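Local coordinates for protein phospholyase (Arthrobacter aurescens, PDB 5G4I) that catalyses the pyridoxal-phosphate-dependent breakdown of a phosphorylated amine as a phospholyase, although it belongs to the class III transaminase family, at residues R380-E392 against I401-M413. Residues are numbered along the deposited sequence; the frame is centred on the assembly and turned at random.
Sequences RNPAPALTKILIE and ISRVGPHDNVLKM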
loop_
_atom_site.group_PDB
_atom_site.type_symbol
_atom_site.label_atom_id
_atom_site.label_comp_id
_atom_site.label_asym_id
_atom_site.label_seq_id
_atom_site.Cartn_x
_atom_site.Cartn_y
_atom_site.Cartn_z
ATOM N N ARG A 380 -2.313 43.413 -4.102
ATOM C CA ARG A 380 -2.636 42.145 -3.426
ATOM C C ARG A 380 -2.287 40.865 -4.269
ATOM O O ARG A 380 -2.889 39.789 -4.053
ATOM C CB ARG A 380 -4.095 42.132 -2.900
ATOM N N ASN A 381 -1.277 40.935 -5.164
ATOM C CA ASN A 381 -0.911 39.741 -5.951
ATOM C C ASN A 381 -0.239 38.648 -5.065
ATOM O O ASN A 381 0.545 38.986 -4.170
ATOM C CB ASN A 381 0.053 40.071 -7.081
ATOM C CG ASN A 381 -0.629 40.832 -8.212
ATOM O OD1 ASN A 381 -1.850 40.882 -8.280
ATOM N ND2 ASN A 381 0.161 41.385 -9.113
ATOM N N PRO A 382 -0.484 37.367 -5.397
ATOM C CA PRO A 382 0.265 36.268 -4.740
ATOM C C PRO A 382 1.735 36.475 -4.787
ATOM O O PRO A 382 2.280 36.928 -5.828
ATOM C CB PRO A 382 -0.138 35.034 -5.547
ATOM C CG PRO A 382 -1.562 35.367 -5.936
ATOM C CD PRO A 382 -1.569 36.846 -6.256
ATOM N N ALA A 383 2.431 36.210 -3.681
ATOM C CA ALA A 383 3.853 36.373 -3.580
ATOM C C ALA A 383 4.623 35.097 -3.208
ATOM O O ALA A 383 5.130 34.961 -2.101
ATOM C CB ALA A 383 4.135 37.479 -2.596
ATOM N N PRO A 384 4.785 34.192 -4.182
ATOM C CA PRO A 384 5.503 32.958 -3.932
ATOM C C PRO A 384 6.923 33.147 -3.496
ATOM O O PRO A 384 7.427 32.430 -2.631
ATOM C CB PRO A 384 5.340 32.159 -5.230
ATOM C CG PRO A 384 4.944 33.175 -6.281
ATOM C CD PRO A 384 4.135 34.186 -5.533
ATOM N N ALA A 385 7.652 34.122 -4.090
ATOM C CA ALA A 385 9.032 34.253 -3.664
ATOM C C ALA A 385 9.185 34.718 -2.171
ATOM O O ALA A 385 10.096 34.284 -1.507
ATOM C CB ALA A 385 9.810 35.283 -4.573
ATOM N N LEU A 386 8.269 35.606 -1.720
ATOM C CA LEU A 386 8.259 36.064 -0.317
ATOM C C LEU A 386 7.875 34.845 0.624
ATOM O O LEU A 386 8.425 34.690 1.734
ATOM C CB LEU A 386 7.285 37.194 -0.063
ATOM C CG LEU A 386 7.528 38.568 -0.792
ATOM C CD1 LEU A 386 6.612 39.659 -0.398
ATOM C CD2 LEU A 386 8.979 38.953 -0.601
ATOM N N THR A 387 6.995 34.009 0.115
ATOM C CA THR A 387 6.605 32.772 0.884
ATOM C C THR A 387 7.799 31.890 1.122
ATOM O O THR A 387 8.014 31.381 2.219
ATOM C CB THR A 387 5.428 32.002 0.132
ATOM O OG1 THR A 387 4.387 32.889 -0.204
ATOM C CG2 THR A 387 4.813 30.915 1.021
ATOM N N LYS A 388 8.654 31.664 0.090
ATOM C CA LYS A 388 9.848 30.857 0.229
ATOM C C LYS A 388 10.839 31.444 1.244
ATOM O O LYS A 388 11.483 30.766 2.045
ATOM C CB LYS A 388 10.503 30.636 -1.169
ATOM C CG LYS A 388 11.779 29.905 -1.118
ATOM C CD LYS A 388 11.642 28.489 -0.750
ATOM C CE LYS A 388 12.962 27.711 -1.056
ATOM N NZ LYS A 388 12.913 26.468 -0.296
ATOM N N ILE A 389 11.007 32.781 1.140
ATOM C CA ILE A 389 11.860 33.540 2.121
ATOM C C ILE A 389 11.417 33.250 3.579
ATOM O O ILE A 389 12.253 32.923 4.459
ATOM C CB ILE A 389 11.856 35.084 1.817
ATOM C CG1 ILE A 389 12.660 35.352 0.540
ATOM C CG2 ILE A 389 12.383 35.850 2.993
ATOM C CD1 ILE A 389 12.585 36.794 0.020
ATOM N N LEU A 390 10.100 33.340 3.787
ATOM C CA LEU A 390 9.547 33.069 5.140
ATOM C C LEU A 390 9.789 31.608 5.625
ATOM O O LEU A 390 10.137 31.372 6.797
ATOM C CB LEU A 390 8.090 33.374 5.184
ATOM C CG LEU A 390 7.639 34.864 5.021
ATOM C CD1 LEU A 390 6.152 35.002 4.741
ATOM C CD2 LEU A 390 7.971 35.667 6.283
ATOM N N ILE A 391 9.579 30.666 4.715
ATOM C CA ILE A 391 9.832 29.246 5.101
ATOM C C ILE A 391 11.303 28.966 5.490
ATOM O O ILE A 391 11.586 28.334 6.508
ATOM C CB ILE A 391 9.358 28.314 3.938
ATOM C CG1 ILE A 391 7.861 28.362 3.841
ATOM C CG2 ILE A 391 9.862 26.881 4.101
ATOM C CD1 ILE A 391 7.302 27.799 2.516
ATOM N N GLU A 392 12.259 29.513 4.673
ATOM C CA GLU A 392 13.668 29.334 5.015
ATOM C C GLU A 392 14.069 30.116 6.287
ATOM O O GLU A 392 14.892 29.617 7.101
ATOM C CB GLU A 392 14.518 29.728 3.808
ATOM C CG GLU A 392 14.355 28.813 2.598
ATOM C CD GLU A 392 15.083 27.454 2.680
ATOM O OE1 GLU A 392 15.861 27.268 3.612
ATOM O OE2 GLU A 392 14.930 26.660 1.664
ATOM N N ILE A 401 7.888 24.735 8.891
ATOM C CA ILE A 401 6.639 24.986 8.219
ATOM C C ILE A 401 6.787 24.757 6.685
ATOM O O ILE A 401 7.897 24.512 6.198
ATOM C CB ILE A 401 6.082 26.388 8.551
ATOM C CG1 ILE A 401 7.012 27.508 8.045
ATOM C CG2 ILE A 401 5.707 26.533 10.032
ATOM C CD1 ILE A 401 6.351 28.853 7.998
ATOM N N SER A 402 5.714 24.803 5.982
ATOM C CA SER A 402 5.716 24.628 4.526
ATOM C C SER A 402 4.684 25.558 3.846
ATOM O O SER A 402 4.190 26.555 4.386
ATOM C CB SER A 402 5.489 23.166 4.140
ATOM O OG SER A 402 5.985 22.942 2.791
ATOM N N ARG A 403 4.325 25.240 2.583
ATOM C CA ARG A 403 3.290 25.987 1.830
ATOM C C ARG A 403 2.444 25.116 0.922
ATOM O O ARG A 403 2.857 23.951 0.623
ATOM C CB ARG A 403 3.916 27.100 0.981
ATOM C CG ARG A 403 4.971 26.588 0.029
ATOM C CD ARG A 403 5.465 27.678 -0.958
ATOM N NE ARG A 403 6.690 27.276 -1.675
ATOM C CZ ARG A 403 7.370 28.109 -2.498
ATOM N NH1 ARG A 403 6.915 29.373 -2.780
ATOM N NH2 ARG A 403 8.516 27.701 -3.042
ATOM N N VAL A 404 1.311 25.646 0.509
ATOM C CA VAL A 404 0.373 24.979 -0.379
ATOM C C VAL A 404 -0.221 25.982 -1.349
ATOM O O VAL A 404 -0.097 27.200 -1.176
ATOM C CB VAL A 404 -0.831 24.282 0.388
ATOM C CG1 VAL A 404 -0.407 23.006 0.998
ATOM C CG2 VAL A 404 -1.546 25.138 1.359
ATOM N N GLY A 405 -1.036 25.481 -2.288
ATOM C CA GLY A 405 -1.883 26.267 -3.162
ATOM C C GLY A 405 -1.362 26.387 -4.613
ATOM O O GLY A 405 -0.140 26.312 -4.817
ATOM N N PRO A 406 -2.286 26.718 -5.537
ATOM C CA PRO A 406 -1.912 26.831 -6.948
ATOM C C PRO A 406 -0.964 27.997 -7.272
ATOM O O PRO A 406 -0.196 27.930 -8.289
ATOM C CB PRO A 406 -3.253 27.005 -7.619
ATOM C CG PRO A 406 -4.176 27.528 -6.609
ATOM C CD PRO A 406 -3.721 26.871 -5.340
ATOM N N HIS A 407 -0.906 29.002 -6.411
ATOM C CA HIS A 407 0.064 30.081 -6.580
ATOM C C HIS A 407 1.234 29.989 -5.622
ATOM O O HIS A 407 2.040 30.922 -5.488
ATOM C CB HIS A 407 -0.637 31.418 -6.472
ATOM C CG HIS A 407 -1.863 31.543 -7.333
ATOM N ND1 HIS A 407 -1.800 31.519 -8.717
ATOM C CD2 HIS A 407 -3.174 31.654 -7.019
ATOM C CE1 HIS A 407 -3.025 31.617 -9.206
ATOM N NE2 HIS A 407 -3.872 31.700 -8.199
ATOM N N ASP A 408 1.384 28.864 -4.885
ATOM C CA ASP A 408 2.540 28.593 -4.061
ATOM C C ASP A 408 2.790 29.679 -2.990
ATOM O O ASP A 408 3.962 29.955 -2.616
ATOM C CB ASP A 408 3.791 28.402 -4.960
ATOM C CG ASP A 408 4.461 27.105 -4.763
ATOM O OD1 ASP A 408 4.125 26.310 -3.829
ATOM O OD2 ASP A 408 5.362 26.877 -5.567
ATOM N N ASN A 409 1.702 30.199 -2.433
ATOM C CA ASN A 409 1.773 31.332 -1.494
ATOM C C ASN A 409 0.960 31.215 -0.216
ATOM O O ASN A 409 0.740 32.219 0.457
ATOM C CB ASN A 409 1.398 32.629 -2.224
ATOM C CG ASN A 409 -0.079 32.727 -2.484
ATOM O OD1 ASN A 409 -0.663 31.770 -3.023
ATOM N ND2 ASN A 409 -0.705 33.805 -2.155
ATOM N N VAL A 410 0.417 30.006 0.089
ATOM C CA VAL A 410 -0.325 29.841 1.359
ATOM C C VAL A 410 0.581 29.131 2.351
ATOM O O VAL A 410 0.961 27.985 2.166
ATOM C CB VAL A 410 -1.646 29.110 1.161
ATOM C CG1 VAL A 410 -2.366 28.954 2.503
ATOM C CG2 VAL A 410 -2.525 29.772 0.120
ATOM N N LEU A 411 0.997 29.887 3.379
ATOM C CA LEU A 411 1.891 29.363 4.411
ATOM C C LEU A 411 1.089 28.419 5.280
ATOM O O LEU A 411 -0.030 28.790 5.642
ATOM C CB LEU A 411 2.494 30.650 5.136
ATOM C CG LEU A 411 3.779 30.572 5.797
ATOM C CD1 LEU A 411 4.923 30.372 4.805
ATOM C CD2 LEU A 411 3.997 31.813 6.587
ATOM N N LYS A 412 1.597 27.190 5.444
ATOM C CA LYS A 412 0.848 26.089 6.043
ATOM C C LYS A 412 1.465 25.619 7.334
ATOM O O LYS A 412 2.675 25.288 7.365
ATOM C CB LYS A 412 0.885 24.943 5.152
ATOM C CG LYS A 412 0.135 23.728 5.624
ATOM C CD LYS A 412 0.866 22.481 5.205
ATOM C CE LYS A 412 0.307 21.750 4.038
ATOM N NZ LYS A 412 0.796 20.360 3.981
ATOM N N MET A 413 0.583 25.430 8.325
ATOM C CA MET A 413 1.059 24.982 9.670
ATOM C C MET A 413 0.121 23.947 10.213
ATOM O O MET A 413 -1.125 24.171 10.190
ATOM C CB MET A 413 1.016 26.148 10.505
ATOM C CG MET A 413 2.142 27.080 10.070
ATOM S SD MET A 413 2.121 28.805 10.364
ATOM C CE MET A 413 0.726 29.687 11.002
HETATM O O HOH W 1 10.521 26.118 8.001
#
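Arg403, Thr387 and Ile391 knit helix 384-392 onto the antiparallel hairpin of strands 402-404 and 410-413, an alpha/beta layer in the C-terminal part of this class III aminotransferase fold, the Ser402 side chain about 12 Å from the bound pyridoxal phosphate. Arg403 rises from its strand with CG wedged between backbone N and carbonyl carbon (chi1 56°), and from there its chain runs extended from CG to NE toward the helix. Ile391 meets this stem at about a right angle, CD1 lying 3.6 Å from Arg403 CG, while Thr387 CG2 touches Arg403 CD. The guanidinium turns one face to Lys388 CA. Its NH1 donates to Asp408 O (3.0 Å), staying in the carbonyl plane though that oxygen sits 22° out of the guanidinium plane, and also approaches Pro384 O at 3.1 Å. Asp408 OD1 adds charge attraction from well outside the guanidinium plane. A leucine in place of Arg403 would probably leave Asp408 O without its NH1 donor and the carboxylate without a nearby positive charge. Deeper in, Leu411 CD1 packs against both Ile391 CG1 (3.7 Å) and Thr387 CG2; Leu390 and helix 421-436 extend this apolar layer. At the loop end, Pro382 CB rests on His407 CB and the Asn409 amide, whose ND2 is held by Ile373 O of the adjoining strand. Water joins Ile391 O to Ile401 N at the other end. Thr387 holds OG1 beside its backbone N, opposite the carbonyl carbon (chi1 -50°), and from there it donates to Ala383 O at 2.9 Å from above the carbonyl plane.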